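Local coordinates for microcin B17-processing protein McbD (Escherichia coli str. K-12 substr. MG1655, PDB 6GRH), which supplies the YcaO-family component needed to process the inactive microcin B17 precursor McbA into the active peptide, probably through ATP-dependent cyclodehydration, at residues R24-F29 with E261-Y266; I236-Y241 with C268-L273; Q287-S292 with S390-F395. The protein carries 1 engineered substitution. All blocks are in the same frame, centred on the assembly; numbering follows the deposited sequence.

Helix 251-275 serves contacts 1 and 2 at successive turns, and helix 285-292, the next helix along the chain, carries contact 3. Centres of contacts 1 and 2 lie about 14 Å apart; the two meet where Phe29 CE1 packs on Cys268 SG at 3.5 Å and where Ile239 CG1 lies against Tyr266 O. Contact 3 is centred about 15 Å from contact 2, and the two are joined by a probable hydrogen bond from Tyr241 OH to Pro394 O (2.7 Å), with Tyr241 CE2 3.9 Å from Phe290 CE1. Contacts 1 and 3 do not touch, their centres being about 21 Å apart. The three contacts together join the N-terminal sheet, the 236-241 loop and the C-terminal tail to consecutive helices.

Contact 1 (R24-F29 with E261-Y266); sequences RNMPTF and ELWQSY
A proline-tryptophan CH-pi contact, with a Met-aromatic contact beside it, joins the approach to strand 28-33 of the small N-terminal antiparallel sheet to helix 251-275. Pro27 CG sits over one face of the Trp263 indole, shifted toward the rim, 3.9 Å from the centroid of the six-membered ring and 17° off its normal; the nearest ring atom is CE3, at 3.7 Å. With CG anti to the backbone N (chi1 -179°), the indole of Trp263 stretches from the helix toward Pro27 and the start of the strand. Met26 SD approaches obliquely at the pyrrole end, 4.4 Å from Trp263 NE1. Phe29 comes to the other end of the indole: its CB lies at the edge, near the ring plane, 4.2 Å from Trp263 CH2. Farther out, Phe29 CE1 meets the aliphatic CG of Gln264 at 4.2 Å, the side chains crossing at about a right angle. Ile201 of helix 196-208 touches Pro27 and Trp263, and Ala44 of strand 41-45 packs on the indole. Held by a ring face, an edge and a sulfur rather than by directional polar bonds, the join rests on dispersion and on the weak attraction of slightly positive C-H groups for the indole pi cloud.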
loop_
_atom_site.group_PDB
_atom_site.type_symbol
_atom_site.label_atom_id
_atom_site.label_comp_id
_atom_site.label_asym_id
_atom_site.label_seq_id
_atom_site.Cartn_x
_atom_site.Cartn_y
_atom_site.Cartn_z
ATOM N N ARG E 24 14.085 -4.849 23.215
ATOM C CA ARG E 24 14.860 -3.875 22.459
ATOM C C ARG E 24 16.291 -3.734 22.986
ATOM O O ARG E 24 17.187 -3.347 22.235
ATOM C CB ARG E 24 14.171 -2.501 22.419
ATOM C CG ARG E 24 14.242 -1.708 23.700
ATOM C CD ARG E 24 13.484 -0.400 23.605
ATOM N NE ARG E 24 13.840 0.453 24.725
ATOM C CZ ARG E 24 14.902 1.261 24.760
ATOM N NH1 ARG E 24 15.714 1.391 23.712
ATOM N NH2 ARG E 24 15.134 1.981 25.846
ATOM N N ASN E 25 16.477 -4.075 24.255
ATOM C CA ASN E 25 17.788 -4.089 24.876
ATOM C C ASN E 25 18.626 -5.346 24.739
ATOM O O ASN E 25 19.718 -5.383 25.269
ATOM C CB ASN E 25 17.650 -3.677 26.351
ATOM C CG ASN E 25 17.217 -2.243 26.488
ATOM O OD1 ASN E 25 17.775 -1.382 25.812
ATOM N ND2 ASN E 25 16.201 -1.979 27.305
ATOM N N MET E 26 18.158 -6.381 24.047
ATOM C CA MET E 26 19.033 -7.509 23.772
ATOM C C MET E 26 19.747 -7.237 22.453
ATOM O O MET E 26 19.245 -6.468 21.625
ATOM C CB MET E 26 18.284 -8.834 23.764
ATOM C CG MET E 26 17.992 -9.380 25.179
ATOM S SD MET E 26 19.468 -9.920 26.085
ATOM C CE MET E 26 18.809 -10.725 27.558
ATOM N N PRO E 27 20.933 -7.837 22.259
ATOM C CA PRO E 27 21.634 -7.674 20.980
ATOM C C PRO E 27 20.847 -8.313 19.841
ATOM O O PRO E 27 20.055 -9.199 20.063
ATOM C CB PRO E 27 22.976 -8.378 21.183
ATOM C CG PRO E 27 22.921 -9.068 22.486
ATOM C CD PRO E 27 21.703 -8.622 23.239
ATOM N N THR E 28 21.051 -7.794 18.645
ATOM C CA THR E 28 20.505 -8.360 17.447
ATOM C C THR E 28 21.416 -9.505 17.046
ATOM O O THR E 28 22.636 -9.389 17.160
ATOM C CB THR E 28 20.469 -7.296 16.333
ATOM O OG1 THR E 28 19.521 -6.287 16.684
ATOM C CG2 THR E 28 20.077 -7.879 14.965
ATOM N N PHE E 29 20.805 -10.570 16.520
ATOM C CA PHE E 29 21.485 -11.747 16.052
ATOM C C PHE E 29 21.138 -11.919 14.585
ATOM O O PHE E 29 19.949 -11.900 14.221
ATOM C CB PHE E 29 20.982 -12.940 16.845
ATOM C CG PHE E 29 21.584 -14.256 16.425
ATOM C CD1 PHE E 29 22.839 -14.667 16.907
ATOM C CD2 PHE E 29 20.894 -15.106 15.555
ATOM C CE1 PHE E 29 23.385 -15.889 16.513
ATOM C CE2 PHE E 29 21.427 -16.336 15.181
ATOM C CZ PHE E 29 22.670 -16.730 15.661
ATOM N N GLU E 261 30.127 -11.928 22.622
ATOM C CA GLU E 261 30.624 -13.227 22.136
ATOM C C GLU E 261 30.114 -14.371 23.016
ATOM O O GLU E 261 29.665 -15.385 22.498
ATOM C CB GLU E 261 32.151 -13.257 22.081
ATOM C CG GLU E 261 32.759 -12.361 21.004
ATOM C CD GLU E 261 32.794 -12.996 19.621
ATOM O OE1 GLU E 261 32.842 -14.250 19.509
ATOM O OE2 GLU E 261 32.799 -12.234 18.634
ATOM N N LEU E 262 30.152 -14.199 24.331
ATOM C CA LEU E 262 29.574 -15.195 25.229
ATOM C C LEU E 262 28.075 -15.420 24.956
ATOM O O LEU E 262 27.643 -16.541 24.767
ATOM C CB LEU E 262 29.827 -14.829 26.692
ATOM C CG LEU E 262 29.502 -15.906 27.737
ATOM C CD1 LEU E 262 30.325 -15.723 29.019
ATOM C CD2 LEU E 262 28.006 -15.958 28.063
ATOM N N TRP E 263 27.296 -14.345 24.935
ATOM C CA TRP E 263 25.870 -14.448 24.652
ATOM C C TRP E 263 25.589 -15.176 23.327
ATOM O O TRP E 263 24.718 -16.045 23.248
ATOM C CB TRP E 263 25.237 -13.063 24.619
ATOM C CG TRP E 263 23.786 -13.139 24.350
ATOM C CD1 TRP E 263 22.810 -13.438 25.232
ATOM C CD2 TRP E 263 23.160 -12.961 23.090
ATOM N NE1 TRP E 263 21.587 -13.449 24.594
ATOM C CE2 TRP E 263 21.779 -13.153 23.278
ATOM C CE3 TRP E 263 23.638 -12.661 21.812
ATOM C CZ2 TRP E 263 20.850 -13.036 22.240
ATOM C CZ3 TRP E 263 22.719 -12.547 20.761
ATOM C CH2 TRP E 263 21.336 -12.733 20.985
ATOM N N GLN E 264 26.341 -14.816 22.294
ATOM C CA GLN E 264 26.241 -15.497 21.016
ATOM C C GLN E 264 26.459 -17.010 21.129
ATOM O O GLN E 264 25.658 -17.782 20.614
ATOM C CB GLN E 264 27.198 -14.874 19.989
ATOM C CG GLN E 264 26.959 -15.462 18.607
ATOM C CD GLN E 264 27.804 -14.864 17.494
ATOM O OE1 GLN E 264 27.369 -14.845 16.343
ATOM N NE2 GLN E 264 29.014 -14.420 17.812
ATOM N N SER E 265 27.518 -17.452 21.811
ATOM C CA SER E 265 27.758 -18.899 21.948
ATOM C C SER E 265 26.712 -19.533 22.821
ATOM O O SER E 265 26.280 -20.615 22.550
ATOM C CB SER E 265 29.133 -19.187 22.539
ATOM O OG SER E 265 30.116 -18.697 21.651
ATOM N N TYR E 266 26.315 -18.839 23.881
ATOM C CA TYR E 266 25.272 -19.325 24.791
ATOM C C TYR E 266 23.974 -19.576 24.029
ATOM O O TYR E 266 23.389 -20.665 24.133
ATOM C CB TYR E 266 25.042 -18.274 25.867
ATOM C CG TYR E 266 24.041 -18.582 26.943
ATOM C CD1 TYR E 266 22.673 -18.571 26.689
ATOM C CD2 TYR E 266 24.458 -18.785 28.242
ATOM C CE1 TYR E 266 21.751 -18.830 27.691
ATOM C CE2 TYR E 266 23.548 -19.032 29.255
ATOM C CZ TYR E 266 22.196 -19.052 28.973
ATOM O OH TYR E 266 21.290 -19.278 29.962
#

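Contact 2 (I236-Y241 with C268-L273); sequences ISRIKY and CLHNFL
A water bridges His270 and Ile239: it accepts a hydrogen bond from the backbone N of Ile239 at 3.0 Å and bonds to His270 ND1 at 2.9 Å. The other ring nitrogen, His270 NE2, bonds Glu5 OE1 of a McbC chain, so both nitrogens are engaged and the rotation of the imidazole is fixed. Beside it, Arg238 CD lies 3.7 Å from His270 CE1. The Arg238 chain is bent at chi2 (90°), which brings CB and CD to the imidazole, the two side chains crossing at a slant, while the guanidinium stands almost perpendicular to the ring, the planes 87° apart. Arg238 NH1 bonds Ser2 O of that McbC chain and has the same Glu5 as a weak, long-range ion-pair partner. On the apolar side, Ile239 CD1 reaches the helix, 3.5 Å from His270 N and 3.7 Å from Leu269 CG. One turn on from Leu269, Leu273 CD1 lies 4.0 Å from Arg238 CB. Within the loop, Lys240 NZ bonds Ser237 O at 2.6 Å, in the carbonyl plane, and Asn234 O as well. The loop links strands 224-231 and 241-248 of the mixed sheet and lies against the C-terminal turns of helix 251-275, with Asn294, in the loop between helices 285-292 and 296-304, bonding the loop backbone and touching Ile239 and Leu273.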
loop_
_atom_site.group_PDB
_atom_site.type_symbol
_atom_site.label_atom_id
_atom_site.label_comp_id
_atom_site.label_asym_id
_atom_site.label_seq_id
_atom_site.Cartn_x
_atom_site.Cartn_y
_atom_site.Cartn_z
ATOM N N ILE E 236 17.447 -26.774 35.502
ATOM C CA ILE E 236 16.645 -26.571 34.295
ATOM C C ILE E 236 17.319 -25.690 33.245
ATOM O O ILE E 236 16.785 -25.547 32.171
ATOM C CB ILE E 236 15.214 -26.067 34.634
ATOM C CG1 ILE E 236 15.202 -24.586 35.058
ATOM C CG2 ILE E 236 14.588 -26.965 35.706
ATOM C CD1 ILE E 236 13.912 -24.113 35.715
ATOM N N SER E 237 18.479 -25.104 33.547
ATOM C CA SER E 237 19.295 -24.441 32.520
ATOM C C SER E 237 19.930 -25.470 31.580
ATOM O O SER E 237 20.535 -26.432 32.043
ATOM C CB SER E 237 20.406 -23.605 33.157
ATOM O OG SER E 237 19.868 -22.569 33.956
ATOM N N ARG E 238 19.805 -25.253 30.269
ATOM C CA ARG E 238 20.454 -26.093 29.273
ATOM C C ARG E 238 21.932 -25.762 29.129
ATOM O O ARG E 238 22.739 -26.648 28.865
ATOM C CB ARG E 238 19.767 -25.953 27.915
ATOM C CG ARG E 238 18.425 -26.670 27.809
ATOM C CD ARG E 238 17.248 -25.792 28.211
ATOM N NE ARG E 238 15.967 -26.358 27.743
ATOM C CZ ARG E 238 14.789 -25.731 27.749
ATOM N NH1 ARG E 238 14.666 -24.472 28.185
ATOM N NH2 ARG E 238 13.710 -26.373 27.302
ATOM N N ILE E 239 22.292 -24.491 29.274
ATOM C CA ILE E 239 23.685 -24.086 29.211
ATOM C C ILE E 239 24.271 -24.057 30.617
ATOM O O ILE E 239 23.897 -23.216 31.434
ATOM C CB ILE E 239 23.866 -22.712 28.531
ATOM C CG1 ILE E 239 23.205 -22.694 27.145
ATOM C CG2 ILE E 239 25.340 -22.342 28.453
ATOM C CD1 ILE E 239 23.690 -23.739 26.155
ATOM N N LYS E 240 25.191 -24.980 30.881
ATOM C CA LYS E 240 25.864 -25.069 32.158
ATOM C C LYS E 240 27.154 -24.248 32.171
ATOM O O LYS E 240 27.665 -23.919 33.247
ATOM C CB LYS E 240 26.212 -26.528 32.463
ATOM C CG LYS E 240 25.070 -27.530 32.285
ATOM C CD LYS E 240 23.862 -27.189 33.138
ATOM C CE LYS E 240 22.832 -28.306 33.072
ATOM N NZ LYS E 240 21.632 -27.993 33.879
ATOM N N TYR E 241 27.682 -23.957 30.981
ATOM C CA TYR E 241 28.969 -23.300 30.810
ATOM C C TYR E 241 28.977 -22.544 29.495
ATOM O O TYR E 241 28.472 -23.046 28.490
ATOM C CB TYR E 241 30.122 -24.329 30.831
ATOM C CG TYR E 241 31.456 -23.833 30.291
ATOM C CD1 TYR E 241 32.265 -22.994 31.047
ATOM C CD2 TYR E 241 31.902 -24.204 29.029
ATOM C CE1 TYR E 241 33.483 -22.530 30.563
ATOM C CE2 TYR E 241 33.109 -23.744 28.527
ATOM C CZ TYR E 241 33.904 -22.897 29.298
ATOM O OH TYR E 241 35.125 -22.427 28.801
ATOM N N CYS E 268 23.294 -19.731 20.667
ATOM C CA CYS E 268 23.368 -20.709 19.563
ATOM C C CYS E 268 23.281 -22.133 20.073
ATOM O O CYS E 268 22.490 -22.929 19.571
ATOM C CB CYS E 268 24.622 -20.524 18.716
ATOM S SG CYS E 268 24.518 -18.994 17.737
ATOM N N LEU E 269 24.070 -22.454 21.098
ATOM C CA LEU E 269 23.979 -23.783 21.691
ATOM C C LEU E 269 22.630 -24.015 22.376
ATOM O O LEU E 269 22.049 -25.081 22.226
ATOM C CB LEU E 269 25.131 -24.050 22.650
ATOM C CG LEU E 269 25.193 -25.445 23.271
ATOM C CD1 LEU E 269 25.012 -26.573 22.262
ATOM C CD2 LEU E 269 26.536 -25.568 23.970
ATOM N N HIS E 270 22.103 -23.013 23.075
ATOM C CA HIS E 270 20.768 -23.135 23.703
ATOM C C HIS E 270 19.694 -23.488 22.661
ATOM O O HIS E 270 18.881 -24.373 22.904
ATOM C CB HIS E 270 20.369 -21.842 24.436
ATOM C CG HIS E 270 19.027 -21.910 25.086
ATOM N ND1 HIS E 270 18.832 -22.466 26.330
ATOM C CD2 HIS E 270 17.807 -21.521 24.648
ATOM C CE1 HIS E 270 17.550 -22.403 26.638
ATOM N NE2 HIS E 270 16.904 -21.840 25.629
ATOM N N ASN E 271 19.740 -22.821 21.510
ATOM C CA ASN E 271 18.752 -23.015 20.460
ATOM C C ASN E 271 18.899 -24.346 19.729
ATOM O O ASN E 271 17.891 -24.948 19.324
ATOM C CB ASN E 271 18.804 -21.873 19.450
ATOM C CG ASN E 271 18.147 -20.608 19.975
ATOM O OD1 ASN E 271 17.350 -20.645 20.916
ATOM N ND2 ASN E 271 18.464 -19.495 19.358
ATOM N N PHE E 272 20.150 -24.773 19.567
ATOM C CA PHE E 272 20.467 -26.131 19.120
ATOM C C PHE E 272 19.809 -27.161 20.068
ATOM O O PHE E 272 19.084 -28.074 19.614
ATOM C CB PHE E 272 21.994 -26.314 19.037
ATOM C CG PHE E 272 22.410 -27.638 18.478
ATOM C CD1 PHE E 272 22.488 -28.754 19.297
ATOM C CD2 PHE E 272 22.659 -27.779 17.115
ATOM C CE1 PHE E 272 22.839 -29.999 18.771
ATOM C CE2 PHE E 272 23.014 -29.018 16.587
ATOM C CZ PHE E 272 23.097 -30.124 17.413
ATOM N N LEU E 273 19.997 -26.982 21.377
ATOM C CA LEU E 273 19.467 -27.942 22.360
ATOM C C LEU E 273 17.937 -27.961 22.522
ATOM O O LEU E 273 17.373 -29.017 22.743
ATOM C CB LEU E 273 20.136 -27.760 23.732
ATOM C CG LEU E 273 21.646 -28.012 23.799
ATOM C CD1 LEU E 273 22.201 -27.442 25.096
ATOM C CD2 LEU E 273 21.965 -29.499 23.693
HETATM O O HOH W 1 20.132 -22.496 28.888
#

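Contact 3 (Q287-S292 with S390-F395); sequences QRHFMS and SKMVPF
His289 and Phe290 both hold CG anti to the backbone N (chi1 175° for His289), which carries their rings out from helix 285-292 to the irregular segment 390-395. His289 NE2 donates a hydrogen bond to Met392 O at 3.2 Å, but a bent one: the N-H...O angle is 138° and the nitrogen stands 60° out of the carbonyl plane, away from the lone-pair directions. The same methionine covers a face of the imidazole, its CB lying 4.0 Å from the ring centroid in a CH-pi contact. Met392 SD, farther along the extended side chain, approaches the ring obliquely. Val393 O lies in the ring plane at the edge, 3.6 Å from His289 NE2. This segment belongs to the C-terminal tail that ends at Pro396, consistent with the proline-rich C-termini of azoline-forming YcaO proteins, which in relatives probably lie near the active site. Here Pro394 is the centre of an inverse gamma turn, closed by a weak bond from Phe395 N to Val393 O (2.9 Å). The turn presents Pro394 O to the edge of the Phe290 ring, in plane and 3.6 Å from CE1. Phe290 CD1 meets Phe395 C at 3.8 Å. Trp178 of helix 157-180 touches Val393 and Pro394 and bonds Lys391 O through its NE1. On the helix itself, Ser292 OG bonds back to His289 O at 2.9 Å.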
loop_
_atom_site.group_PDB
_atom_site.type_symbol
_atom_site.label_atom_id
_atom_site.label_comp_id
_atom_site.label_asym_id
_atom_site.label_seq_id
_atom_site.Cartn_x
_atom_site.Cartn_y
_atom_site.Cartn_z
ATOM N N GLN E 287 33.137 -27.476 17.308
ATOM C CA GLN E 287 31.781 -27.320 17.850
ATOM C C GLN E 287 31.355 -28.547 18.645
ATOM O O GLN E 287 30.762 -28.401 19.699
ATOM C CB GLN E 287 30.757 -27.029 16.745
ATOM C CG GLN E 287 30.932 -25.676 16.074
ATOM C CD GLN E 287 29.868 -25.402 15.017
ATOM O OE1 GLN E 287 29.074 -26.288 14.663
ATOM N NE2 GLN E 287 29.834 -24.159 14.522
ATOM N N ARG E 288 31.682 -29.743 18.144
ATOM C CA ARG E 288 31.418 -31.000 18.869
ATOM C C ARG E 288 32.143 -31.013 20.214
ATOM O O ARG E 288 31.553 -31.315 21.244
ATOM C CB ARG E 288 31.818 -32.234 18.024
ATOM C CG ARG E 288 31.303 -33.578 18.549
ATOM C CD ARG E 288 31.616 -34.758 17.621
ATOM N NE ARG E 288 31.082 -34.528 16.279
ATOM C CZ ARG E 288 31.783 -34.250 15.167
ATOM N NH1 ARG E 288 33.127 -34.236 15.127
ATOM N NH2 ARG E 288 31.110 -34.037 14.037
ATOM N N HIS E 289 33.424 -30.664 20.203
ATOM C CA HIS E 289 34.200 -30.587 21.444
ATOM C C HIS E 289 33.595 -29.545 22.411
ATOM O O HIS E 289 33.411 -29.821 23.595
ATOM C CB HIS E 289 35.671 -30.258 21.153
ATOM C CG HIS E 289 36.494 -30.042 22.386
ATOM N ND1 HIS E 289 36.886 -31.081 23.202
ATOM C CD2 HIS E 289 36.966 -28.908 22.965
ATOM C CE1 HIS E 289 37.578 -30.600 24.222
ATOM N NE2 HIS E 289 37.653 -29.288 24.095
ATOM N N PHE E 290 33.256 -28.369 21.900
ATOM C CA PHE E 290 32.668 -27.336 22.768
ATOM C C PHE E 290 31.379 -27.807 23.433
ATOM O O PHE E 290 31.171 -27.546 24.610
ATOM C CB PHE E 290 32.378 -26.042 22.007
ATOM C CG PHE E 290 31.956 -24.903 22.900
ATOM C CD1 PHE E 290 32.812 -24.443 23.911
ATOM C CD2 PHE E 290 30.726 -24.278 22.735
ATOM C CE1 PHE E 290 32.448 -23.388 24.732
ATOM C CE2 PHE E 290 30.360 -23.207 23.554
ATOM C CZ PHE E 290 31.223 -22.766 24.554
ATOM N N MET E 291 30.521 -28.497 22.669
ATOM C CA MET E 291 29.268 -29.043 23.204
ATOM C C MET E 291 29.496 -30.038 24.332
ATOM O O MET E 291 28.767 -30.009 25.317
ATOM C CB MET E 291 28.408 -29.700 22.115
ATOM C CG MET E 291 27.022 -30.094 22.622
ATOM S SD MET E 291 25.844 -30.660 21.365
ATOM C CE MET E 291 25.930 -29.317 20.191
ATOM N N SER E 292 30.517 -30.886 24.212
ATOM C CA SER E 292 30.853 -31.841 25.288
ATOM C C SER E 292 31.447 -31.150 26.536
ATOM O O SER E 292 31.498 -31.755 27.605
ATOM C CB SER E 292 31.805 -32.915 24.784
ATOM O OG SER E 292 33.137 -32.431 24.740
ATOM N N SER E 390 47.887 -31.698 26.558
ATOM C CA SER E 390 47.266 -32.716 25.715
ATOM C C SER E 390 45.738 -32.581 25.552
ATOM O O SER E 390 45.131 -33.445 24.951
ATOM C CB SER E 390 47.572 -34.090 26.311
ATOM O OG SER E 390 46.985 -34.214 27.607
ATOM N N LYS E 391 45.126 -31.513 26.068
ATOM C CA LYS E 391 43.671 -31.355 26.063
ATOM C C LYS E 391 43.299 -30.079 25.333
ATOM O O LYS E 391 43.907 -29.035 25.562
ATOM C CB LYS E 391 43.135 -31.231 27.481
ATOM C CG LYS E 391 42.712 -32.515 28.165
ATOM C CD LYS E 391 41.915 -32.205 29.437
ATOM C CE LYS E 391 40.533 -31.623 29.124
ATOM N NZ LYS E 391 39.629 -31.541 30.311
ATOM N N MET E 392 42.272 -30.127 24.500
ATOM C CA MET E 392 41.851 -28.901 23.846
ATOM C C MET E 392 41.130 -27.966 24.826
ATOM O O MET E 392 40.285 -28.394 25.600
ATOM C CB MET E 392 40.977 -29.176 22.644
ATOM C CG MET E 392 40.606 -27.886 21.965
ATOM S SD MET E 392 40.058 -28.106 20.296
ATOM C CE MET E 392 39.607 -26.396 19.964
ATOM N N VAL E 393 41.500 -26.689 24.778
ATOM C CA VAL E 393 40.816 -25.609 25.523
ATOM C C VAL E 393 39.284 -25.655 25.296
ATOM O O VAL E 393 38.862 -25.887 24.170
ATOM C CB VAL E 393 41.401 -24.214 25.128
ATOM C CG1 VAL E 393 41.117 -23.868 23.679
ATOM C CG2 VAL E 393 40.907 -23.102 26.062
ATOM N N PRO E 394 38.465 -25.478 26.366
ATOM C CA PRO E 394 36.998 -25.517 26.243
ATOM C C PRO E 394 36.401 -24.191 25.700
ATOM O O PRO E 394 35.694 -23.444 26.400
ATOM C CB PRO E 394 36.541 -25.848 27.670
ATOM C CG PRO E 394 37.582 -25.214 28.537
ATOM C CD PRO E 394 38.873 -25.397 27.785
ATOM N N PHE E 395 36.696 -23.938 24.429
ATOM C CA PHE E 395 36.372 -22.692 23.752
ATOM C C PHE E 395 35.944 -23.095 22.343
ATOM O O PHE E 395 36.558 -24.002 21.788
ATOM C CB PHE E 395 37.617 -21.802 23.715
ATOM C CG PHE E 395 37.357 -20.410 23.222
ATOM C CD1 PHE E 395 37.550 -20.089 21.890
ATOM C CD2 PHE E 395 36.928 -19.413 24.095
ATOM C CE1 PHE E 395 37.303 -18.810 21.416
ATOM C CE2 PHE E 395 36.675 -18.128 23.632
ATOM C CZ PHE E 395 36.858 -17.833 22.280
#